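Local structure of endo-N-acetyl-beta-D-glucosaminidase (Hypocrea jecorina, 4AC1) at residues P3-Y8 with W269-I274; I31-L36 with A74-M79; D202-V207 with V243-Q248. The protein hydrolyses N-linked glycans as a glycoside hydrolase family 18 endo-beta-N-acetylglucosaminidase and is responsible for deglycosylating the fungus's own cellulases. All blocks are in the same frame, centred on the assembly; numbering follows the deposited sequence. Where two conformers were deposited one is given.

How the contacts relate
Contacts 1 and 2 lie in the buried wall of the barrel and meet each other, because strands 4-9 and 35-42 are neighbours in one sheet; Leu-5 N lies 2.9 Å from Thr-34 OG1, a probable hydrogen bond. Contact 1 lays a helix over that wall through apolar side chains, with a zinc ion on the helix's outer side. Contact 2 works within the wall, strand to strand, by backbone hydrogen bonds. Contact 3 is a surface contact between two helices, its centre about 20 Å from that of contact 1, and depends on a tyrosine hydroxyl, carboxylates and water. Contacts 2 and 3 both fall within the chain span that contact 1 closes.

Contact 1: P3-Y8 with W269-I274; sequences PRLIVY and WEWAQI. With ZN (zinc ion), chain H.
The carboxylate of Glu-270, on the helix's outer side, binds a zinc ion through OE2 at 2.1 Å. OE1 stays off the metal but takes a 2.6 Å hydrogen bond from water 1, itself a zinc ligand; the metal bond and the water bond together hold the carboxylate in its turn. Four waters and Glu-267 complete the six-ligand shell. On the side facing strand 4-9 the contact is apolar, and Leu-5 does double duty there. Its methyl CD1 goes to the indole of Trp-271, 3.8 Å from CZ3, while CD2 goes to Ala-272, packing 4.2 Å from CB and 3.7 Å from O of that residue, the carbonyl oxygen that is hydrogen-bonded to Thr-276 OG1 one turn further along the helix. Trp-271 starts off across the interface rather than straight at it, but with CG anti to the backbone N (chi1 -176°) the far end of the indole comes round to the strand. There CZ3 also touches Val-7, whose CG2 is 4.0 Å away, in an oblique approach. Helix 270-279 comes after the last strand of the (beta/alpha)8 barrel and runs back, at 163° and 10.2 Å between segment axes, over the first strand, 4-9, which is hydrogen-bonded to strands 35-42 and 251-255.

Contact 2: I31-L36 with A74-M79; sequences IALTHL and AGVKVM
The strand ends of segments 31-36 and 74-79 pair in parallel, His-35 with Lys-77 and Leu-36 with Val-78. Lys-77 bonds to the residues on either side of His-35, its N donating to Thr-34 O (2.9 Å) and its O accepting from Leu-36 N (3.0 Å); Met-79 N then reaches Leu-36 O at 2.9 Å, almost straight at 173°. Thr-34 O has a second donor, water 5, which also donates to Gly-75 O and so bridges the segments where they splay apart. Val-76 fills the space beside the first bonds: CG2 sits 3.7 Å from Leu-33 O, and CG1 is against CD2 of Leu-33 and CB of Leu-36. This is the strand pairing of a beta-alpha-beta crossover in the (beta/alpha)8 barrel, with helix 62-73 lying between the two strands in sequence. That helix ends in a Schellman motif at Gly-75, whose positive phi would jam a side chain against the preceding carbonyl. The CB atoms of His-35 and Lys-77 start on one face of the sheet, where the imidazole also meets Trp-185 edge-to-face; the lysine chain then leads away. With CG of His-35 anti to its carbonyl carbon (chi1 -60°), the ring leans across to the partner strand, and CD2 comes within 3.6 Å of Lys-77 CB and 4.0 Å of Met-79 SD. The 2.7 Å hydrogen bond between His-35 ND1 and Thr-34 OG1 limits the turn of the imidazole; that hydroxyl also accepts from Leu-5 N. Leu-36 and Val-78 point to the other face, toward helices 24-27 and 62-73 respectively.

Contact 3: D202-V207 with V243-Q248; sequences DYDRIV and VSEYGQ
Tyr-246 OH donates a hydrogen bond to OD1 of Asp-204 (2.7 Å). The oxygen lies at the edge of the phenol ring, near its plane, whereas the hydroxyl comes from above the carboxylate, 43° out of the carboxylate plane. Water 6 adds a second link, donating to Tyr-246 OH at 2.9 Å and to the backbone O of Asp-204. OD2 of Asp-204 has a weak hydrogen bond with OG1 of Thr-200. OE1 of Glu-245 stands only 2.6 Å from OD1 of Asp-204, with the carboxylates turned 77° to each other, a closeness likely to raise the pKa of one. The partners are helices 201-208 and 232-246, neighbours in the outer layer of the (beta/alpha)8 barrel. Tyr-246 sits on the last turn of the latter, just before Gly-247 leaves the helix with positive phi, and with CG anti to its carbonyl carbon (chi1 -54°) its ring reaches Asp-204 and Val-207. Apolar contacts hold the ring along both flanks. CE1 meets CG1 of Val-207 at 4.0 Å, and CE2 lies 4.1 Å from CD1 of Tyr-203, whose own hydroxyl bonds to Val-216 O. Over one face, CB of the adjacent Glu-245 sits above the ring centre. A phenylalanine in place of Tyr-246 could keep these ring contacts but would probably leave Asp-204 OD1 facing Glu-245 without its hydroxyl donor, and water 6 without its second acceptor.

Contact 1: P3-Y8 with W269-I274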
loop_
_atom_site.group_PDB
_atom_site.type_symbol
_atom_site.label_atom_id
_atom_site.label_comp_id
_atom_site.label_asym_id
_atom_site.label_seq_id
_atom_site.Cartn_x
_atom_site.Cartn_y
_atom_site.Cartn_z
ATOM N N PRO A 3 -0.460 15.039 -5.752
ATOM C CA PRO A 3 -0.955 13.826 -5.110
ATOM C C PRO A 3 -0.284 12.556 -5.629
ATOM O O PRO A 3 0.058 12.453 -6.810
ATOM C CB PRO A 3 -2.435 13.822 -5.508
ATOM C CG PRO A 3 -2.438 14.435 -6.861
ATOM C CD PRO A 3 -1.395 15.522 -6.788
ATOM N N ARG A 4 -0.114 11.586 -4.742
ATOM C CA ARG A 4 0.397 10.271 -5.133
ATOM C C ARG A 4 -0.702 9.482 -5.832
ATOM O O ARG A 4 -1.897 9.646 -5.521
ATOM C CB ARG A 4 0.880 9.497 -3.910
ATOM C CG ARG A 4 1.883 10.272 -3.060
ATOM C CD ARG A 4 2.272 9.474 -1.836
ATOM N NE ARG A 4 3.049 10.237 -0.855
ATOM C CZ ARG A 4 2.524 10.953 0.138
ATOM N NH1 ARG A 4 1.215 11.064 0.267
ATOM N NH2 ARG A 4 3.312 11.566 1.016
ATOM N N LEU A 5 -0.305 8.653 -6.797
ATOM C CA LEU A 5 -1.195 7.664 -7.381
ATOM C C LEU A 5 -0.510 6.328 -7.238
ATOM O O LEU A 5 0.543 6.088 -7.845
ATOM C CB LEU A 5 -1.502 7.952 -8.855
ATOM C CG LEU A 5 -2.380 6.908 -9.565
ATOM C CD1 LEU A 5 -3.738 6.716 -8.859
ATOM C CD2 LEU A 5 -2.582 7.251 -11.037
ATOM N N ILE A 6 -1.106 5.466 -6.426
ATOM C CA ILE A 6 -0.476 4.244 -5.964
ATOM C C ILE A 6 -1.327 3.067 -6.392
ATOM O O ILE A 6 -2.539 3.090 -6.212
ATOM C CB ILE A 6 -0.409 4.259 -4.430
ATOM C CG1 ILE A 6 0.456 5.434 -3.946
ATOM C CG2 ILE A 6 0.094 2.919 -3.868
ATOM C CD1 ILE A 6 -0.081 6.124 -2.719
ATOM N N VAL A 7 -0.708 2.053 -6.977
ATOM C CA VAL A 7 -1.418 0.841 -7.401
ATOM C C VAL A 7 -0.782 -0.376 -6.736
ATOM O O VAL A 7 0.445 -0.588 -6.838
ATOM C CB VAL A 7 -1.369 0.664 -8.930
ATOM C CG1 VAL A 7 -1.854 -0.744 -9.341
ATOM C CG2 VAL A 7 -2.181 1.755 -9.615
ATOM N N TYR A 8 -1.605 -1.151 -6.031
ATOM C CA TYR A 8 -1.199 -2.448 -5.508
ATOM C C TYR A 8 -1.286 -3.510 -6.595
ATOM O O TYR A 8 -2.282 -3.583 -7.335
ATOM C CB TYR A 8 -2.094 -2.860 -4.348
ATOM C CG TYR A 8 -1.848 -2.146 -3.028
ATOM C CD1 TYR A 8 -2.499 -0.953 -2.702
ATOM C CD2 TYR A 8 -0.966 -2.683 -2.089
ATOM C CE1 TYR A 8 -2.260 -0.313 -1.484
ATOM C CE2 TYR A 8 -0.732 -2.059 -0.866
ATOM C CZ TYR A 8 -1.386 -0.876 -0.574
ATOM O OH TYR A 8 -1.176 -0.246 0.635
ATOM N N TRP A 269 -5.406 -0.761 -16.960
ATOM C CA TRP A 269 -4.759 0.556 -16.842
ATOM C C TRP A 269 -5.728 1.726 -16.971
ATOM O O TRP A 269 -5.372 2.862 -16.635
ATOM C CB TRP A 269 -3.670 0.712 -17.906
ATOM C CG TRP A 269 -4.207 0.480 -19.278
ATOM C CD1 TRP A 269 -4.860 1.384 -20.057
ATOM C CD2 TRP A 269 -4.173 -0.746 -20.019
ATOM N NE1 TRP A 269 -5.226 0.800 -21.252
ATOM C CE2 TRP A 269 -4.817 -0.506 -21.255
ATOM C CE3 TRP A 269 -3.669 -2.025 -19.757
ATOM C CZ2 TRP A 269 -4.954 -1.496 -22.240
ATOM C CZ3 TRP A 269 -3.789 -3.006 -20.741
ATOM C CH2 TRP A 269 -4.437 -2.736 -21.962
ATOM N N GLU A 270 -6.949 1.476 -17.456
ATOM C CA GLU A 270 -7.894 2.570 -17.624
ATOM C C GLU A 270 -8.257 3.236 -16.296
ATOM O O GLU A 270 -8.456 4.449 -16.254
ATOM C CB GLU A 270 -9.137 2.137 -18.391
ATOM C CG GLU A 270 -8.844 1.869 -19.855
ATOM C CD GLU A 270 -10.053 1.425 -20.641
ATOM O OE1 GLU A 270 -11.090 1.129 -20.023
ATOM O OE2 GLU A 270 -9.961 1.354 -21.894
ATOM N N TRP A 271 -8.302 2.451 -15.216
ATOM C CA TRP A 271 -8.512 2.997 -13.883
ATOM C C TRP A 271 -7.492 4.101 -13.580
ATOM O O TRP A 271 -7.859 5.198 -13.188
ATOM C CB TRP A 271 -8.405 1.882 -12.835
ATOM C CG TRP A 271 -8.697 2.327 -11.427
ATOM C CD1 TRP A 271 -9.920 2.352 -10.821
ATOM C CD2 TRP A 271 -7.755 2.808 -10.461
ATOM N NE1 TRP A 271 -9.801 2.815 -9.535
ATOM C CE2 TRP A 271 -8.480 3.102 -9.286
ATOM C CE3 TRP A 271 -6.367 3.014 -10.471
ATOM C CZ2 TRP A 271 -7.867 3.603 -8.137
ATOM C CZ3 TRP A 271 -5.759 3.506 -9.318
ATOM C CH2 TRP A 271 -6.504 3.784 -8.164
ATOM N N ALA A 272 -6.205 3.802 -13.784
ATOM C CA ALA A 272 -5.154 4.784 -13.519
ATOM C C ALA A 272 -5.256 6.024 -14.395
ATOM O O ALA A 272 -4.922 7.108 -13.943
ATOM C CB ALA A 272 -3.770 4.148 -13.634
ATOM N N GLN A 273 -5.717 5.861 -15.636
ATOM C CA GLN A 273 -6.013 7.009 -16.498
ATOM C C GLN A 273 -7.118 7.902 -15.918
ATOM O O GLN A 273 -6.965 9.111 -15.823
ATOM C CB GLN A 273 -6.413 6.536 -17.898
ATOM C CG GLN A 273 -5.304 5.855 -18.673
ATOM C CD GLN A 273 -5.757 5.321 -20.012
ATOM O OE1 GLN A 273 -6.823 4.714 -20.119
ATOM N NE2 GLN A 273 -4.927 5.496 -21.029
ATOM N N ILE A 274 -8.220 7.285 -15.498
ATOM C CA ILE A 274 -9.330 8.021 -14.903
ATOM C C ILE A 274 -8.910 8.736 -13.623
ATOM O O ILE A 274 -9.213 9.916 -13.419
ATOM C CB ILE A 274 -10.547 7.084 -14.661
ATOM C CG1 ILE A 274 -11.136 6.664 -16.013
ATOM C CG2 ILE A 274 -11.601 7.758 -13.779
ATOM C CD1 ILE A 274 -12.332 5.767 -15.932
HETATM ZN ZN ZN H . -11.349 0.542 -23.228
HETATM O O HOH W 1 -12.621 0.110 -21.794
HETATM O O HOH W 2 -12.669 -0.249 -24.658
HETATM O O HOH W 3 -10.033 1.124 -24.954
HETATM O O HOH W 4 -12.277 2.416 -23.471
#

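Contact 2: I31-L36 with A74-M79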
loop_
_atom_site.group_PDB
_atom_site.type_symbol
_atom_site.label_atom_id
_atom_site.label_comp_id
_atom_site.label_asym_id
_atom_site.label_seq_id
_atom_site.Cartn_x
_atom_site.Cartn_y
_atom_site.Cartn_z
ATOM N N ILE A 31 -1.297 8.761 -17.721
ATOM C CA ILE A 31 -1.192 8.128 -16.403
ATOM C C ILE A 31 -0.042 8.764 -15.643
ATOM O O ILE A 31 1.072 8.892 -16.177
ATOM C CB ILE A 31 -0.972 6.603 -16.512
ATOM C CG1 ILE A 31 -2.090 5.952 -17.343
ATOM C CG2 ILE A 31 -0.903 5.973 -15.118
ATOM C CD1 ILE A 31 -1.905 4.478 -17.564
ATOM N N ALA A 32 -0.310 9.186 -14.410
ATOM C CA ALA A 32 0.741 9.743 -13.565
ATOM C C ALA A 32 0.929 8.843 -12.355
ATOM O O ALA A 32 0.661 9.241 -11.216
ATOM C CB ALA A 32 0.413 11.187 -13.151
ATOM N N LEU A 33 1.354 7.607 -12.611
ATOM C CA LEU A 33 1.588 6.662 -11.534
ATOM C C LEU A 33 2.820 7.078 -10.750
ATOM O O LEU A 33 3.859 7.316 -11.352
ATOM C CB LEU A 33 1.821 5.267 -12.104
ATOM C CG LEU A 33 1.967 4.150 -11.072
ATOM C CD1 LEU A 33 0.626 3.865 -10.419
ATOM C CD2 LEU A 33 2.505 2.900 -11.720
ATOM N N THR A 34 2.714 7.210 -9.430
ATOM C CA THR A 34 3.890 7.549 -8.631
ATOM C C THR A 34 4.499 6.340 -7.921
ATOM O O THR A 34 5.700 6.313 -7.702
ATOM C CB THR A 34 3.600 8.670 -7.633
ATOM O OG1 THR A 34 2.555 8.253 -6.752
ATOM C CG2 THR A 34 3.169 9.939 -8.356
ATOM N N HIS A 35 3.675 5.350 -7.562
ATOM C CA HIS A 35 4.133 4.204 -6.783
ATOM C C HIS A 35 3.459 2.930 -7.239
ATOM O O HIS A 35 2.237 2.922 -7.429
ATOM C CB HIS A 35 3.815 4.420 -5.295
ATOM C CG HIS A 35 4.476 5.626 -4.722
ATOM N ND1 HIS A 35 3.962 6.895 -4.880
ATOM C CD2 HIS A 35 5.647 5.765 -4.061
ATOM C CE1 HIS A 35 4.784 7.767 -4.321
ATOM N NE2 HIS A 35 5.816 7.104 -3.825
ATOM N N LEU A 36 4.230 1.851 -7.349
ATOM C CA LEU A 36 3.710 0.527 -7.649
ATOM C C LEU A 36 4.110 -0.345 -6.462
ATOM O O LEU A 36 5.317 -0.437 -6.152
ATOM C CB LEU A 36 4.309 -0.008 -8.959
ATOM C CG LEU A 36 3.782 -1.315 -9.587
ATOM C CD1 LEU A 36 4.185 -2.571 -8.816
ATOM C CD2 LEU A 36 2.264 -1.291 -9.853
ATOM N N ALA A 74 11.014 4.951 -15.646
ATOM C CA ALA A 74 9.964 5.906 -15.982
ATOM C C ALA A 74 9.639 6.859 -14.828
ATOM O O ALA A 74 8.846 7.785 -14.999
ATOM C CB ALA A 74 8.717 5.178 -16.433
ATOM N N GLY A 75 10.253 6.647 -13.666
ATOM C CA GLY A 75 10.047 7.532 -12.523
ATOM C C GLY A 75 9.120 7.018 -11.432
ATOM O O GLY A 75 8.868 7.733 -10.457
ATOM N N VAL A 76 8.614 5.797 -11.595
ATOM C CA VAL A 76 7.757 5.166 -10.594
ATOM C C VAL A 76 8.620 4.648 -9.459
ATOM O O VAL A 76 9.696 4.103 -9.699
ATOM C CB VAL A 76 6.945 4.001 -11.217
ATOM C CG1 VAL A 76 6.052 3.324 -10.170
ATOM C CG2 VAL A 76 6.104 4.506 -12.375
ATOM N N LYS A 77 8.166 4.822 -8.223
ATOM C CA LYS A 77 8.842 4.199 -7.087
ATOM C C LYS A 77 8.245 2.816 -6.880
ATOM O O LYS A 77 7.012 2.667 -6.748
ATOM C CB LYS A 77 8.670 5.054 -5.825
ATOM C CG LYS A 77 9.171 6.489 -5.926
ATOM C CD LYS A 77 10.634 6.584 -6.304
ATOM C CE LYS A 77 11.050 8.037 -6.457
ATOM N NZ LYS A 77 12.457 8.241 -6.022
ATOM N N VAL A 78 9.099 1.800 -6.870
ATOM C CA VAL A 78 8.628 0.434 -6.702
ATOM C C VAL A 78 8.853 0.013 -5.255
ATOM O O VAL A 78 9.982 0.001 -4.769
ATOM C CB VAL A 78 9.292 -0.541 -7.716
ATOM C CG1 VAL A 78 8.893 -1.988 -7.419
ATOM C CG2 VAL A 78 8.881 -0.172 -9.134
ATOM N N MET A 79 7.758 -0.341 -4.587
ATOM C CA MET A 79 7.758 -0.743 -3.188
ATOM C C MET A 79 7.264 -2.174 -3.064
ATOM O O MET A 79 6.714 -2.741 -4.020
ATOM C CB MET A 79 6.777 0.122 -2.397
ATOM C CG MET A 79 7.112 1.592 -2.379
ATOM S SD MET A 79 5.834 2.630 -1.653
ATOM C CE MET A 79 5.805 2.026 0.053
HETATM O O HOH W 5 7.276 8.667 -8.137
#

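Contact 3: D202-V207 with V243-Q248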
loop_
_atom_site.group_PDB
_atom_site.type_symbol
_atom_site.label_atom_id
_atom_site.label_comp_id
_atom_site.label_asym_id
_atom_site.label_seq_id
_atom_site.Cartn_x
_atom_site.Cartn_y
_atom_site.Cartn_z
ATOM N N ASP A 202 -15.517 11.319 6.330
ATOM C CA ASP A 202 -14.515 10.435 6.935
ATOM C C ASP A 202 -13.088 10.983 6.835
ATOM O O ASP A 202 -12.362 11.033 7.842
ATOM C CB ASP A 202 -14.616 9.027 6.350
ATOM C CG ASP A 202 -15.937 8.333 6.710
ATOM O OD1 ASP A 202 -16.699 8.868 7.552
ATOM O OD2 ASP A 202 -16.241 7.254 6.161
ATOM N N TYR A 203 -12.702 11.417 5.637
ATOM C CA TYR A 203 -11.389 12.013 5.428
ATOM C C TYR A 203 -11.201 13.217 6.365
ATOM O O TYR A 203 -10.158 13.349 7.018
ATOM C CB TYR A 203 -11.207 12.397 3.950
ATOM C CG TYR A 203 -9.777 12.669 3.530
ATOM C CD1 TYR A 203 -9.146 13.868 3.849
ATOM C CD2 TYR A 203 -9.061 11.719 2.799
ATOM C CE1 TYR A 203 -7.834 14.110 3.461
ATOM C CE2 TYR A 203 -7.747 11.958 2.399
ATOM C CZ TYR A 203 -7.152 13.158 2.731
ATOM O OH TYR A 203 -5.856 13.444 2.376
ATOM N N ASP A 204 -12.216 14.078 6.450
ATOM C CA ASP A 204 -12.155 15.249 7.344
ATOM C C ASP A 204 -12.001 14.852 8.818
ATOM O O ASP A 204 -11.266 15.494 9.568
ATOM C CB ASP A 204 -13.411 16.128 7.212
ATOM C CG ASP A 204 -13.500 16.901 5.881
ATOM O OD1 ASP A 204 -12.492 17.123 5.178
ATOM O OD2 ASP A 204 -14.626 17.325 5.553
ATOM N N ARG A 205 -12.711 13.807 9.236
ATOM C CA ARG A 205 -12.606 13.311 10.609
ATOM C C ARG A 205 -11.185 12.800 10.912
ATOM O O ARG A 205 -10.633 13.033 11.997
ATOM C CB ARG A 205 -13.659 12.228 10.861
ATOM C CG ARG A 205 -13.877 11.878 12.333
ATOM C CD ARG A 205 -15.010 10.864 12.528
ATOM N NE ARG A 205 -16.291 11.353 12.028
ATOM C CZ ARG A 205 -16.900 10.935 10.922
ATOM N NH1 ARG A 205 -16.361 10.000 10.153
ATOM N NH2 ARG A 205 -18.065 11.473 10.577
ATOM N N ILE A 206 -10.591 12.115 9.940
ATOM C CA ILE A 206 -9.234 11.612 10.091
ATOM C C ILE A 206 -8.252 12.787 10.248
ATOM O O ILE A 206 -7.392 12.776 11.133
ATOM C CB ILE A 206 -8.861 10.723 8.894
ATOM C CG1 ILE A 206 -9.604 9.382 8.978
ATOM C CG2 ILE A 206 -7.357 10.524 8.826
ATOM C CD1 ILE A 206 -9.634 8.586 7.674
ATOM N N VAL A 207 -8.405 13.812 9.412
ATOM C CA VAL A 207 -7.543 14.996 9.496
ATOM C C VAL A 207 -7.684 15.678 10.863
ATOM O O VAL A 207 -6.685 16.063 11.481
ATOM C CB VAL A 207 -7.796 15.983 8.340
ATOM C CG1 VAL A 207 -7.056 17.302 8.578
ATOM C CG2 VAL A 207 -7.366 15.361 7.017
ATOM N N VAL A 243 -9.682 18.898 -1.919
ATOM C CA VAL A 243 -8.646 19.785 -2.444
ATOM C C VAL A 243 -8.988 21.260 -2.160
ATOM O O VAL A 243 -8.112 22.065 -1.849
ATOM C CB VAL A 243 -8.388 19.483 -3.949
ATOM C CG1 VAL A 243 -7.605 20.604 -4.644
ATOM C CG2 VAL A 243 -7.656 18.146 -4.085
ATOM N N SER A 244 -10.280 21.599 -2.241
ATOM C CA SER A 244 -10.716 22.971 -1.919
ATOM C C SER A 244 -10.448 23.330 -0.447
ATOM O O SER A 244 -10.216 24.503 -0.114
ATOM C CB SER A 244 -12.183 23.190 -2.294
ATOM O OG SER A 244 -13.062 22.702 -1.302
ATOM N N GLU A 245 -10.465 22.314 0.418
ATOM C CA GLU A 245 -10.187 22.477 1.846
ATOM C C GLU A 245 -8.694 22.516 2.144
ATOM O O GLU A 245 -8.237 23.363 2.917
ATOM C CB GLU A 245 -10.770 21.310 2.649
ATOM C CG GLU A 245 -12.269 21.135 2.616
ATOM C CD GLU A 245 -12.704 20.060 3.595
ATOM O OE1 GLU A 245 -12.673 18.878 3.218
ATOM O OE2 GLU A 245 -13.014 20.397 4.756
ATOM N N TYR A 246 -7.947 21.580 1.556
ATOM C CA TYR A 246 -6.576 21.297 1.988
ATOM C C TYR A 246 -5.495 21.690 0.991
ATOM O O TYR A 246 -4.318 21.700 1.354
ATOM C CB TYR A 246 -6.425 19.812 2.371
ATOM C CG TYR A 246 -7.436 19.357 3.409
ATOM C CD1 TYR A 246 -7.486 19.961 4.661
ATOM C CD2 TYR A 246 -8.359 18.343 3.127
ATOM C CE1 TYR A 246 -8.416 19.567 5.618
ATOM C CE2 TYR A 246 -9.302 17.930 4.092
ATOM C CZ TYR A 246 -9.324 18.567 5.330
ATOM O OH TYR A 246 -10.249 18.186 6.290
ATOM N N GLY A 247 -5.882 21.983 -0.250
ATOM C CA GLY A 247 -4.918 22.301 -1.305
ATOM C C GLY A 247 -4.292 21.076 -1.943
ATOM O O GLY A 247 -4.325 20.914 -3.163
ATOM N N GLN A 248 -3.718 20.217 -1.106
ATOM C CA GLN A 248 -3.136 18.955 -1.563
ATOM C C GLN A 248 -3.609 17.839 -0.640
ATOM O O GLN A 248 -3.598 18.007 0.580
ATOM C CB GLN A 248 -1.606 19.003 -1.522
ATOM C CG GLN A 248 -0.955 20.118 -2.346
ATOM C CD GLN A 248 0.563 20.032 -2.354
ATOM O OE1 GLN A 248 1.215 20.260 -1.334
ATOM N NE2 GLN A 248 1.132 19.680 -3.499
HETATM O O HOH W 6 -10.805 18.243 9.094
#